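Local coordinates for protein SGNH-hydrolase family esterase (Altererythrobacter indicus, PDB 7C2A) that hydrolyses esters as a member of the SGNH-hydrolase family and possibly acts on lysophospholipids, at residues Leu9-Ser14 with Ile45-Ser50; Gly51-Ala56 with Gly81-Arg86; Ile76-Gly81 with Met114-Pro119. One frame throughout, in Å; residues are numbered along the deposited sequence.

Interaction 1. Residues Leu9-Ser14 with Ile45-Ser50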
ATOM      1  N   LEU A   9       7.686  12.752   2.405  1.00  8.99           N
ATOM      2  CA  LEU A   9       7.998  11.511   1.705  1.00  8.59           C
ATOM      3  C   LEU A   9       6.776  10.599   1.708  1.00  8.89           C
ATOM      4  O   LEU A   9       6.274  10.247   2.776  1.00  9.94           O
ATOM      5  CB  LEU A   9       9.155  10.812   2.415  1.00  9.57           C
ATOM      6  CG  LEU A   9       9.547   9.464   1.813  1.00  9.82           C
ATOM      7  CD1 LEU A   9      10.096   9.645   0.402  1.00 12.43           C
ATOM      8  CD2 LEU A   9      10.566   8.732   2.682  1.00 11.14           C
ATOM      9  N   ALA A  10       6.303  10.215   0.527  1.00  8.51           N
ATOM     10  CA  ALA A  10       5.221   9.239   0.389  1.00  8.69           C
ATOM     11  C   ALA A  10       5.860   7.905   0.019  1.00  8.71           C
ATOM     12  O   ALA A  10       6.204   7.666  -1.139  1.00  9.45           O
ATOM     13  CB  ALA A  10       4.207   9.710  -0.652  1.00  9.43           C
ATOM     14  N   PHE A  11       6.045   7.037   1.017  1.00  7.91           N
ATOM     15  CA  PHE A  11       6.807   5.800   0.869  1.00  8.02           C
ATOM     16  C   PHE A  11       5.817   4.643   0.858  1.00  7.82           C
ATOM     17  O   PHE A  11       5.270   4.294   1.906  1.00  9.02           O
ATOM     18  CB  PHE A  11       7.793   5.679   2.032  1.00  8.49           C
ATOM     19  CG  PHE A  11       8.823   4.598   1.857  1.00  8.11           C
ATOM     20  CD1 PHE A  11       9.876   4.756   0.973  1.00  9.55           C
ATOM     21  CD2 PHE A  11       8.746   3.411   2.587  1.00  8.78           C
ATOM     22  CE1 PHE A  11      10.843   3.758   0.809  1.00  9.56           C
ATOM     23  CE2 PHE A  11       9.705   2.413   2.439  1.00  9.83           C
ATOM     24  CZ  PHE A  11      10.748   2.581   1.550  1.00 10.18           C
ATOM     25  N   GLY A  12       5.569   4.062  -0.305  1.00  8.40           N
ATOM     26  CA  GLY A  12       4.541   3.053  -0.412  1.00  8.54           C
ATOM     27  C   GLY A  12       4.627   2.212  -1.654  1.00  8.45           C
ATOM     28  O   GLY A  12       5.690   2.060  -2.253  1.00  8.76           O
ATOM     29  N   ASP A  13       3.481   1.652  -2.026  1.00  9.15           N
ATOM     30  CA  ASP A  13       3.395   0.681  -3.111  1.00  9.69           C
ATOM     31  C   ASP A  13       2.543   1.227  -4.252  1.00 10.59           C
ATOM     32  O   ASP A  13       2.585   2.430  -4.526  1.00 10.52           O
ATOM     33  CB  ASP A  13       2.931  -0.696  -2.600  1.00 10.06           C
ATOM     34  CG  ASP A  13       1.627  -0.637  -1.838  1.00 10.21           C
ATOM     35  OD1 ASP A  13       0.797   0.251  -2.148  1.00 10.90           O
ATOM     36  OD2 ASP A  13       1.401  -1.484  -0.946  1.00 10.62           O
ATOM     37  N   SER A  14       1.773   0.369  -4.919  0.50 10.58           N
ATOM     38  CA  SER A  14       0.973   0.826  -6.055  0.50 12.00           C
ATOM     39  C   SER A  14      -0.080   1.854  -5.666  0.50 11.71           C
ATOM     40  O   SER A  14      -0.538   2.608  -6.536  0.50 12.68           O
ATOM     41  CB  SER A  14       0.306  -0.356  -6.760  0.50 15.83           C
ATOM     42  OG  SER A  14      -0.490  -1.097  -5.852  0.50 19.41           O
ATOM     43  N   ILE A  45       7.297  13.851  -2.252  1.00 10.01           N
ATOM     44  CA  ILE A  45       8.146  12.904  -2.962  1.00 11.09           C
ATOM     45  C   ILE A  45       7.346  11.629  -3.149  1.00  9.84           C
ATOM     46  O   ILE A  45       6.977  10.967  -2.170  1.00 11.01           O
ATOM     47  CB  ILE A  45       9.405  12.588  -2.142  1.00 11.20           C
ATOM     48  CG1 ILE A  45      10.162  13.840  -1.727  1.00 13.68           C
ATOM     49  CG2 ILE A  45      10.306  11.618  -2.890  1.00 13.46           C
ATOM     50  CD1 ILE A  45      10.950  13.607  -0.459  1.00 14.26           C
ATOM     51  N   ASN A  46       7.090  11.259  -4.393  1.00 10.55           N
ATOM     52  CA  ASN A  46       6.372  10.018  -4.656  1.00  9.99           C
ATOM     53  C   ASN A  46       7.390   8.890  -4.703  1.00 10.71           C
ATOM     54  O   ASN A  46       8.027   8.643  -5.733  1.00 13.32           O
ATOM     55  CB  ASN A  46       5.541  10.099  -5.929  1.00 12.28           C
ATOM     56  CG  ASN A  46       4.580   8.944  -6.040  1.00 11.74           C
ATOM     57  OD1 ASN A  46       4.848   7.861  -5.503  1.00 13.89           O
ATOM     58  ND2 ASN A  46       3.461   9.148  -6.714  1.00 12.41           N
ATOM     59  N   ALA A  47       7.549   8.215  -3.567  1.00 10.11           N
ATOM     60  CA  ALA A  47       8.370   7.018  -3.465  1.00 10.31           C
ATOM     61  C   ALA A  47       7.507   5.767  -3.425  1.00 10.84           C
ATOM     62  O   ALA A  47       7.839   4.795  -2.741  1.00 11.68           O
ATOM     63  CB  ALA A  47       9.319   7.095  -2.271  1.00 11.18           C
ATOM     64  N   GLY A  48       6.390   5.783  -4.144  1.00 10.11           N
ATOM     65  CA  GLY A  48       5.613   4.580  -4.323  1.00 10.41           C
ATOM     66  C   GLY A  48       6.233   3.714  -5.405  1.00 10.61           C
ATOM     67  O   GLY A  48       6.662   4.200  -6.455  1.00 13.32           O
ATOM     68  N   VAL A  49       6.318   2.417  -5.124  1.00 10.55           N
ATOM     69  CA  VAL A  49       6.819   1.446  -6.088  1.00 10.84           C
ATOM     70  C   VAL A  49       5.795   0.330  -6.173  1.00 10.63           C
ATOM     71  O   VAL A  49       5.519  -0.344  -5.172  1.00 10.64           O
ATOM     72  CB  VAL A  49       8.190   0.884  -5.694  1.00 11.81           C
ATOM     73  CG1 VAL A  49       8.604  -0.210  -6.662  1.00 14.14           C
ATOM     74  CG2 VAL A  49       9.214   1.996  -5.692  1.00 12.65           C
ATOM     75  N   SER A  50       5.216   0.149  -7.356  1.00 11.87           N
ATOM     76  CA  SER A  50       4.179  -0.893  -7.553  1.00 13.68           C
ATOM     77  C   SER A  50       4.741  -2.270  -7.188  1.00 13.88           C
ATOM     78  O   SER A  50       5.874  -2.564  -7.575  1.00 15.77           O
ATOM     79  CB  SER A  50       3.642  -0.853  -8.956  1.00 14.37           C
ATOM     80  OG  SER A  50       2.913   0.348  -9.156  1.00 18.56           O
TER

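Interaction 2. Residues Gly51-Ala56 with Gly81-Arg86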
ATOM      1  N   GLY A  51       3.969  -3.049  -6.429  1.00 15.76           N
ATOM      2  CA  GLY A  51       4.365  -4.418  -6.041  1.00 16.42           C
ATOM      3  C   GLY A  51       5.326  -4.489  -4.866  1.00 13.49           C
ATOM      4  O   GLY A  51       5.669  -5.604  -4.474  1.00 15.70           O
ATOM      5  N   ASP A  52       5.727  -3.355  -4.294  1.00 11.73           N
ATOM      6  CA  ASP A  52       6.687  -3.398  -3.162  1.00 11.00           C
ATOM      7  C   ASP A  52       6.075  -4.097  -1.946  1.00 10.33           C
ATOM      8  O   ASP A  52       4.987  -3.721  -1.505  1.00 10.81           O
ATOM      9  CB  ASP A  52       7.093  -1.997  -2.700  1.00 11.14           C
ATOM     10  CG  ASP A  52       8.560  -1.677  -2.932  1.00 11.19           C
ATOM     11  OD1 ASP A  52       9.126  -2.202  -3.902  1.00 13.03           O
ATOM     12  OD2 ASP A  52       9.100  -0.897  -2.153  1.00 12.42           O
ATOM     13  N   THR A  53       6.787  -5.093  -1.434  1.00  9.82           N
ATOM     14  CA  THR A  53       6.401  -5.737  -0.158  1.00 10.29           C
ATOM     15  C   THR A  53       7.079  -4.950   0.972  1.00  9.36           C
ATOM     16  O   THR A  53       7.891  -4.048   0.704  1.00  9.10           O
ATOM     17  CB  THR A  53       6.967  -7.160  -0.093  1.00 11.20           C
ATOM     18  OG1 THR A  53       8.375  -7.037  -0.296  1.00 11.18           O
ATOM     19  CG2 THR A  53       6.367  -8.088  -1.128  1.00 12.41           C
ATOM     20  N   THR A  54       6.735  -5.260   2.216  1.00  8.97           N
ATOM     21  CA  THR A  54       7.443  -4.649   3.338  1.00  9.03           C
ATOM     22  C   THR A  54       8.944  -4.918   3.261  1.00  8.48           C
ATOM     23  O   THR A  54       9.749  -4.045   3.589  1.00  9.21           O
ATOM     24  CB  THR A  54       6.858  -5.109   4.678  1.00  9.45           C
ATOM     25  OG1 THR A  54       7.034  -6.532   4.836  1.00  9.63           O
ATOM     26  CG2 THR A  54       5.377  -4.719   4.811  1.00 10.16           C
ATOM     27  N   ALA A  55       9.345  -6.118   2.828  1.00  9.54           N
ATOM     28  CA  ALA A  55      10.775  -6.395   2.704  1.00  9.11           C
ATOM     29  C   ALA A  55      11.414  -5.523   1.632  1.00  9.11           C
ATOM     30  O   ALA A  55      12.525  -5.018   1.816  1.00  9.22           O
ATOM     31  CB  ALA A  55      11.021  -7.873   2.395  1.00  9.98           C
ATOM     32  N   ALA A  56      10.729  -5.340   0.501  1.00  8.60           N
ATOM     33  CA  ALA A  56      11.264  -4.464  -0.536  1.00  9.99           C
ATOM     34  C   ALA A  56      11.403  -3.035  -0.027  1.00  8.35           C
ATOM     35  O   ALA A  56      12.394  -2.352  -0.312  1.00  9.44           O
ATOM     36  CB  ALA A  56      10.396  -4.525  -1.796  1.00 11.14           C
ATOM     37  N   GLY A  81       0.223  -4.292   1.889  1.00 10.20           N
ATOM     38  CA  GLY A  81      -0.777  -4.860   1.003  1.00 12.07           C
ATOM     39  C   GLY A  81      -0.224  -5.959   0.115  1.00 12.78           C
ATOM     40  O   GLY A  81      -0.892  -6.965  -0.128  1.00 13.68           O
ATOM     41  N   ASN A  82       1.012  -5.795  -0.359  1.00 10.57           N
ATOM     42  CA  ASN A  82       1.604  -6.832  -1.248  1.00 11.82           C
ATOM     43  C   ASN A  82       1.947  -8.084  -0.435  1.00 12.80           C
ATOM     44  O   ASN A  82       1.862  -9.178  -0.995  1.00 16.03           O
ATOM     45  CB  ASN A  82       2.742  -6.286  -2.107  1.00 12.29           C
ATOM     46  CG  ASN A  82       2.197  -5.423  -3.222  1.00 14.94           C
ATOM     47  OD1 ASN A  82       1.401  -5.875  -4.037  1.00 22.54           O
ATOM     48  ND2 ASN A  82       2.590  -4.168  -3.239  1.00 15.52           N
ATOM     49  N   ASP A  83       2.319  -7.919   0.836  1.00  9.76           N
ATOM     50  CA  ASP A  83       2.560  -9.100   1.710  1.00 10.16           C
ATOM     51  C   ASP A  83       1.249  -9.891   1.787  1.00 13.33           C
ATOM     52  O   ASP A  83       1.294 -11.115   1.664  1.00 13.43           O
ATOM     53  CB  ASP A  83       3.063  -8.701   3.100  1.00  9.99           C
ATOM     54  CG  ASP A  83       4.372  -7.929   3.091  1.00  9.95           C
ATOM     55  OD1 ASP A  83       4.455  -6.934   2.349  1.00 11.01           O
ATOM     56  OD2 ASP A  83       5.286  -8.328   3.831  1.00 10.40           O
ATOM     57  N   LEU A  84       0.125  -9.201   2.004  1.00 13.41           N
ATOM     58  CA  LEU A  84      -1.212  -9.858   2.027  1.00 17.32           C
ATOM     59  C   LEU A  84      -1.435 -10.602   0.705  1.00 22.70           C
ATOM     60  O   LEU A  84      -1.833 -11.776   0.740  1.00 21.65           O
ATOM     61  CB  LEU A  84      -2.291  -8.779   2.129  1.00 20.21           C
ATOM     62  CG  LEU A  84      -2.379  -8.031   3.450  1.00 22.57           C
ATOM     63  CD1 LEU A  84      -3.253  -6.791   3.315  1.00 26.33           C
ATOM     64  CD2 LEU A  84      -2.915  -8.950   4.529  1.00 24.61           C
ATOM     65  N   LEU A  85      -1.206  -9.926  -0.420  1.00 19.62           N
ATOM     66  CA  LEU A  85      -1.461 -10.517  -1.762  1.00 20.86           C
ATOM     67  C   LEU A  85      -0.625 -11.781  -1.984  1.00 23.79           C
ATOM     68  O   LEU A  85      -1.062 -12.639  -2.759  1.00 30.67           O
ATOM     69  CB  LEU A  85      -1.197  -9.455  -2.831  1.00 21.57           C
ATOM     70  CG  LEU A  85      -2.342  -8.462  -3.026  1.00 31.42           C
ATOM     71  CD1 LEU A  85      -3.111  -8.230  -1.734  1.00 31.12           C
ATOM     72  CD2 LEU A  85      -1.855  -7.146  -3.604  1.00 31.63           C
ATOM     73  N   ARG A  86       0.563 -11.849  -1.387  1.00 20.55           N
ATOM     74  CA  ARG A  86       1.395 -13.037  -1.478  1.00 17.61           C
ATOM     75  C   ARG A  86       1.119 -14.043  -0.363  1.00 20.32           C
ATOM     76  O   ARG A  86       1.777 -15.085  -0.324  1.00 23.64           O
ATOM     77  CB  ARG A  86       2.877 -12.649  -1.484  1.00 21.12           C
ATOM     78  CG  ARG A  86       3.344 -11.904  -2.735  1.00 22.92           C
ATOM     79  CD  ARG A  86       4.781 -11.421  -2.562  1.00 27.35           C
ATOM     80  NE  ARG A  86       5.282 -10.713  -3.736  1.00 28.48           N
ATOM     81  CZ  ARG A  86       5.906 -11.305  -4.749  1.00 40.24           C
ATOM     82  NH1 ARG A  86       6.332 -10.586  -5.779  1.00 39.34           N
ATOM     83  NH2 ARG A  86       6.102 -12.618  -4.732  1.00 33.62           N
TER
HETATM   84  O   HOH W   1       1.550  -2.555  -4.890  1.00 17.97           O
HETATM   85  O   HOH W   2       4.550  -8.170  -4.743  1.00 26.35           O
HETATM   86  O   HOH W   3       2.826  -3.499   0.165  1.00 10.03           O
HETATM   87  O   HOH W   4       7.869  -8.721   2.819  1.00 11.26           O

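Interaction 3. Residues Ile76-Gly81 with Met114-Pro119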
ATOM      1  N   ILE A  76       5.204   9.395   5.188  1.00  8.56           N
ATOM      2  CA  ILE A  76       3.970   8.621   5.177  1.00  8.92           C
ATOM      3  C   ILE A  76       4.324   7.231   4.681  1.00  9.53           C
ATOM      4  O   ILE A  76       4.829   7.080   3.566  1.00  9.89           O
ATOM      5  CB  ILE A  76       2.909   9.264   4.270  1.00  9.41           C
ATOM      6  CG1 ILE A  76       2.692  10.745   4.615  1.00 10.65           C
ATOM      7  CG2 ILE A  76       1.620   8.460   4.352  1.00  9.66           C
ATOM      8  CD1 ILE A  76       1.763  11.488   3.650  1.00 10.37           C
ATOM      9  N   VAL A  77       4.066   6.208   5.493  1.00  8.65           N
ATOM     10  CA  VAL A  77       4.488   4.843   5.179  1.00  9.16           C
ATOM     11  C   VAL A  77       3.245   4.009   4.911  1.00  8.25           C
ATOM     12  O   VAL A  77       2.368   3.888   5.778  1.00  8.91           O
ATOM     13  CB  VAL A  77       5.333   4.235   6.305  1.00  9.66           C
ATOM     14  CG1 VAL A  77       5.666   2.780   6.000  1.00 10.87           C
ATOM     15  CG2 VAL A  77       6.596   5.043   6.525  1.00 11.30           C
ATOM     16  N   GLU A  78       3.184   3.416   3.718  1.00  8.61           N
ATOM     17  CA  GLU A  78       2.004   2.706   3.227  1.00  8.57           C
ATOM     18  C   GLU A  78       2.479   1.404   2.586  1.00  8.17           C
ATOM     19  O   GLU A  78       2.721   1.351   1.386  1.00  8.51           O
ATOM     20  CB  GLU A  78       1.273   3.596   2.230  1.00 10.09           C
ATOM     21  CG  GLU A  78       0.062   2.985   1.574  1.00  9.65           C
ATOM     22  CD  GLU A  78       0.367   2.315   0.241  1.00  9.44           C
ATOM     23  OE1 GLU A  78      -0.142   1.187   0.048  1.00  9.72           O
ATOM     24  OE2 GLU A  78       1.080   2.891  -0.609  1.00 10.03           O
ATOM     25  N   LEU A  79       2.626   0.354   3.392  1.00  8.71           N
ATOM     26  CA  LEU A  79       3.148  -0.909   2.892  1.00  8.82           C
ATOM     27  C   LEU A  79       2.497  -2.053   3.652  1.00  9.32           C
ATOM     28  O   LEU A  79       2.079  -1.904   4.806  1.00  9.63           O
ATOM     29  CB  LEU A  79       4.666  -1.019   3.052  1.00  9.36           C
ATOM     30  CG  LEU A  79       5.490  -0.123   2.135  1.00  8.40           C
ATOM     31  CD1 LEU A  79       6.950  -0.197   2.549  1.00 11.76           C
ATOM     32  CD2 LEU A  79       5.332  -0.550   0.698  1.00 10.32           C
ATOM     33  N   GLY A  80       2.466  -3.213   3.002  1.00  9.69           N
ATOM     34  CA  GLY A  80       1.937  -4.430   3.593  1.00 10.85           C
ATOM     35  C   GLY A  80       0.877  -5.082   2.738  1.00 10.49           C
ATOM     36  O   GLY A  80       0.644  -6.292   2.833  1.00 10.97           O
ATOM     37  N   GLY A  81       0.223  -4.292   1.889  1.00 10.20           N
ATOM     38  CA  GLY A  81      -0.777  -4.860   1.003  1.00 12.07           C
ATOM     39  C   GLY A  81      -0.224  -5.959   0.115  1.00 12.78           C
ATOM     40  O   GLY A  81      -0.892  -6.965  -0.128  1.00 13.68           O
ATOM     41  N   MET A 114      -0.050   4.426   7.292  1.00  9.32           N
ATOM     42  CA  MET A 114      -1.346   4.156   6.616  1.00  9.40           C
ATOM     43  C   MET A 114      -1.732   2.703   6.913  1.00  9.30           C
ATOM     44  O   MET A 114      -1.053   1.789   6.419  1.00 10.27           O
ATOM     45  CB  MET A 114      -1.223   4.375   5.106  1.00 10.14           C
ATOM     46  CG  MET A 114      -0.984   5.833   4.734  1.00  9.99           C
ATOM     47  SD  MET A 114      -2.199   6.936   5.508  1.00 12.80           S
ATOM     48  CE  MET A 114      -2.168   8.323   4.374  1.00 12.64           C
ATOM     49  N   GLY A 115      -2.776   2.508   7.721  1.00  9.20           N
ATOM     50  CA  GLY A 115      -3.217   1.156   8.111  1.00  9.21           C
ATOM     51  C   GLY A 115      -3.783   0.369   6.943  1.00  8.51           C
ATOM     52  O   GLY A 115      -4.606   0.910   6.199  1.00 10.55           O
ATOM     53  N   MET A 116      -3.340  -0.878   6.798  1.00  9.62           N
ATOM     54  CA  MET A 116      -3.858  -1.772   5.732  1.00  9.97           C
ATOM     55  C   MET A 116      -4.762  -2.815   6.396  1.00 10.46           C
ATOM     56  O   MET A 116      -4.539  -3.130   7.569  1.00 10.42           O
ATOM     57  CB  MET A 116      -2.722  -2.470   4.977  1.00 10.28           C
ATOM     58  CG  MET A 116      -1.712  -1.503   4.365  1.00 10.69           C
ATOM     59  SD  MET A 116      -2.432  -0.225   3.290  1.00 13.78           S
ATOM     60  CE  MET A 116      -3.139  -1.234   1.990  1.00 16.99           C
ATOM     61  N   ARG A 117      -5.749  -3.318   5.659  1.00 10.53           N
ATOM     62  CA  ARG A 117      -6.701  -4.312   6.220  1.00 11.15           C
ATOM     63  C   ARG A 117      -6.744  -5.535   5.307  1.00 12.65           C
ATOM     64  O   ARG A 117      -6.729  -5.376   4.080  1.00 14.72           O
ATOM     65  CB  ARG A 117      -8.092  -3.690   6.374  1.00 12.39           C
ATOM     66  CG  ARG A 117      -8.155  -2.601   7.433  1.00 12.65           C
ATOM     67  CD  ARG A 117      -8.063  -3.188   8.828  1.00 12.88           C
ATOM     68  NE  ARG A 117      -8.066  -2.159   9.855  1.00 12.35           N
ATOM     69  CZ  ARG A 117      -9.130  -1.456  10.222  1.00 12.67           C
ATOM     70  NH1 ARG A 117     -10.303  -1.671   9.648  1.00 15.29           N
ATOM     71  NH2 ARG A 117      -9.013  -0.544  11.166  1.00 13.88           N
ATOM     72  N   ALA A 118      -6.818  -6.711   5.915  1.00 12.27           N
ATOM     73  CA  ALA A 118      -6.839  -7.950   5.117  1.00 12.97           C
ATOM     74  C   ALA A 118      -8.271  -8.247   4.676  1.00 16.39           C
ATOM     75  O   ALA A 118      -9.204  -8.048   5.465  1.00 14.13           O
ATOM     76  CB  ALA A 118      -6.284  -9.087   5.942  1.00 14.57           C
ATOM     77  N   PRO A 119      -8.478  -8.763   3.446  1.00 17.96           N
ATOM     78  CA  PRO A 119      -9.803  -9.170   3.011  1.00 17.65           C
ATOM     79  C   PRO A 119     -10.074 -10.551   3.631  1.00 18.64           C
ATOM     80  O   PRO A 119      -9.165 -11.245   4.040  1.00 17.95           O
ATOM     81  CB  PRO A 119      -9.655  -9.231   1.485  1.00 21.57           C
ATOM     82  CG  PRO A 119      -8.223  -9.642   1.291  1.00 24.64           C
ATOM     83  CD  PRO A 119      -7.467  -8.942   2.404  1.00 20.65           C
TER
HETATM   84  O   HOH W   5       1.687   1.086   6.146  1.00  9.30           O

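Interaction 1. Residues Leu9-Ser14 with Ile45-Ser50
A10 is held to both I45 and A47 of the neighbouring parallel strand: its N donates to I45 O at 2.9 Å, and its O accepts A47 N at 2.8 Å through a more bent bond (135° at the hydrogen). The strand axes here diverge by only 9°. Further along, G12 N reaches A47 O weakly, and that oxygen has a second partner in R60 NH1. G12 O is better served. V49 N donates to it at 3.0 Å from above the carbonyl plane, and G48 CA adds a C-H...O contact at 3.3 Å. V49 O in turn receives the CA-H of D13, with 3.1 Å between D13 CA and V49 O.

Side chains complete the accounting. N46 folds its OD1 back onto G48 N at 2.9 Å, in the amide's carbonyl plane, which makes an Asx turn, while its ND2 bonds F16 O. D13 N donates to E78 OE2, and D13 OD1 accepts L15 N as the N-cap of the helix that starts at S14. On the apolar face L9 holds CG opposite its own backbone N (chi1 178°), which carries CD1 over to I45 CG2 and A47 CB; F11 CD1 meets the same A47 methyl at 4.0 Å. Helix 54-66 covers this face through L65, I61 and R60.

G12-D13-S14-L15 spells the GDSL motif at the C-terminal end of a central strand, where the family carries its nucleophilic serine, consistent with that role for S14. A side chain on G48 would run into D13 O, so the two backbones can close up here. Since backbone atoms supply every polar bond between the two segments, the chemistry implies that the path leading to S14 is fixed chiefly by main-chain geometry.

Interaction 2. Residues Gly51-Ala56 with Gly81-Arg86
D83 and T54 meet because both first torsions bring oxygens into the gap: D83 sets CG opposite its carbonyl carbon (chi1 -60°), and T54 tucks OG1 between its own N and carbonyl carbon (chi1 63°), so that backbone N and hydroxyl face one carboxylate. T54 N donates to D83 OD1 at 2.8 Å, using the syn lone pair. T54 OG1 donates to D83 OD2 at 2.7 Å, also on the syn side but 26° out of the carboxylate plane, and it accepts N96 ND2 from helix 90-106. Water 4 donates to D83 OD2 as well and accepts a hydrogen bond from A55 N.

The grip lies at the start of helix 54-66, whose N-cap T53 accepts A56 N on OG1 at 3.0 Å. A carboxylate at this helix end would probably be stabilised in its charged form. Replacing D83 by an alanine is likely to leave T54 N and OG1 without their shared acceptor and let this helix start shift against helix 81-85.

G80, N82 and D83 belong to the GxND block of SGNH hydrolases. N82 ND2 donates to D52 O at 3.0 Å, from above that carbonyl's plane. Water 1 accepts from G51 N; its short contact with N82 ND2 is doubtful. By family analogy, G51 N and N82 ND2 probably donate into the oxyanion hole. Water 3 links D52 O with N82 N. At the outer end T53 CG2 lies 3.9 Å from R86 NE, the side chains crossing at about a right angle, and water 2 joins R86 NE to G51 O.

Interaction 3. Residues Ile76-Gly81 with Met114-Pro119
V77 and M114 form the last backbone link between two adjacent parallel strands of the central sheet, 74-78 and 111-114, in a buried and mostly apolar contact at their C-terminal ends. M114 N donates to V77 O at 2.9 Å, with an almost straight N-H...O angle of 175°. Beyond it the chains separate: the CA atoms of E78 and M114 are 5.0 Å apart, those of G81 and M116 6.4 Å. Water 5 sits in the opening fork, accepting L79 N at 3.0 Å and lying within bonding distance of both V77 O and M114 O.

The apolar packing is that of M114 with I76 and E78. M114 turns CG opposite its carbonyl carbon (chi1 -67°) and bends again at the next bond, which lays CG and CE against one methyl of I76, with CG 3.7 Å from I76 CG2. Its CB meets E78 CB at 3.9 Å. M116, bent at two successive torsions, brings CG to within 3.8 Å of L79 O and near G81, and helix residues L15 and F130 pack against it as well. V77 belongs to the other face, where L97, L101 and L104 of helix 90-106 cover it.

The buried E78 carboxylate and L79 O find partners beyond the two segments. E78 OE1 comes only to 4.2 Å from M116 SD, but E78 OE2 accepts D13 N, and L79 O is bonded to Y134 OH. A single direct hydrogen bond and one water beside methionine packing thus join the two segments, while E78 OE2 ties this strand end to the backbone next to S14.

In the fold
The three contacts gather round the C-terminal ends of the strands of one parallel sheet ordered 42-48, 6-12, 74-78, 111-114, 144-146. Interactions 1 and 3 share it directly: strand 6-12 bonds strand 74-78 through L9 O with I76 N and F11 N with I76 O. Their centres are about 12 Å apart; interactions 1 and 2 lie about 13 Å apart, and 2 and 3 about 9 Å, sharing G81. Interaction 1 closes along the chain before the other two open, whereas 2 and 3 interleave. D13 CB packs on N82 ND2, so the loops carrying the GDSL and GxND motifs come together, consistent with an SGNH active site formed at the strand ends.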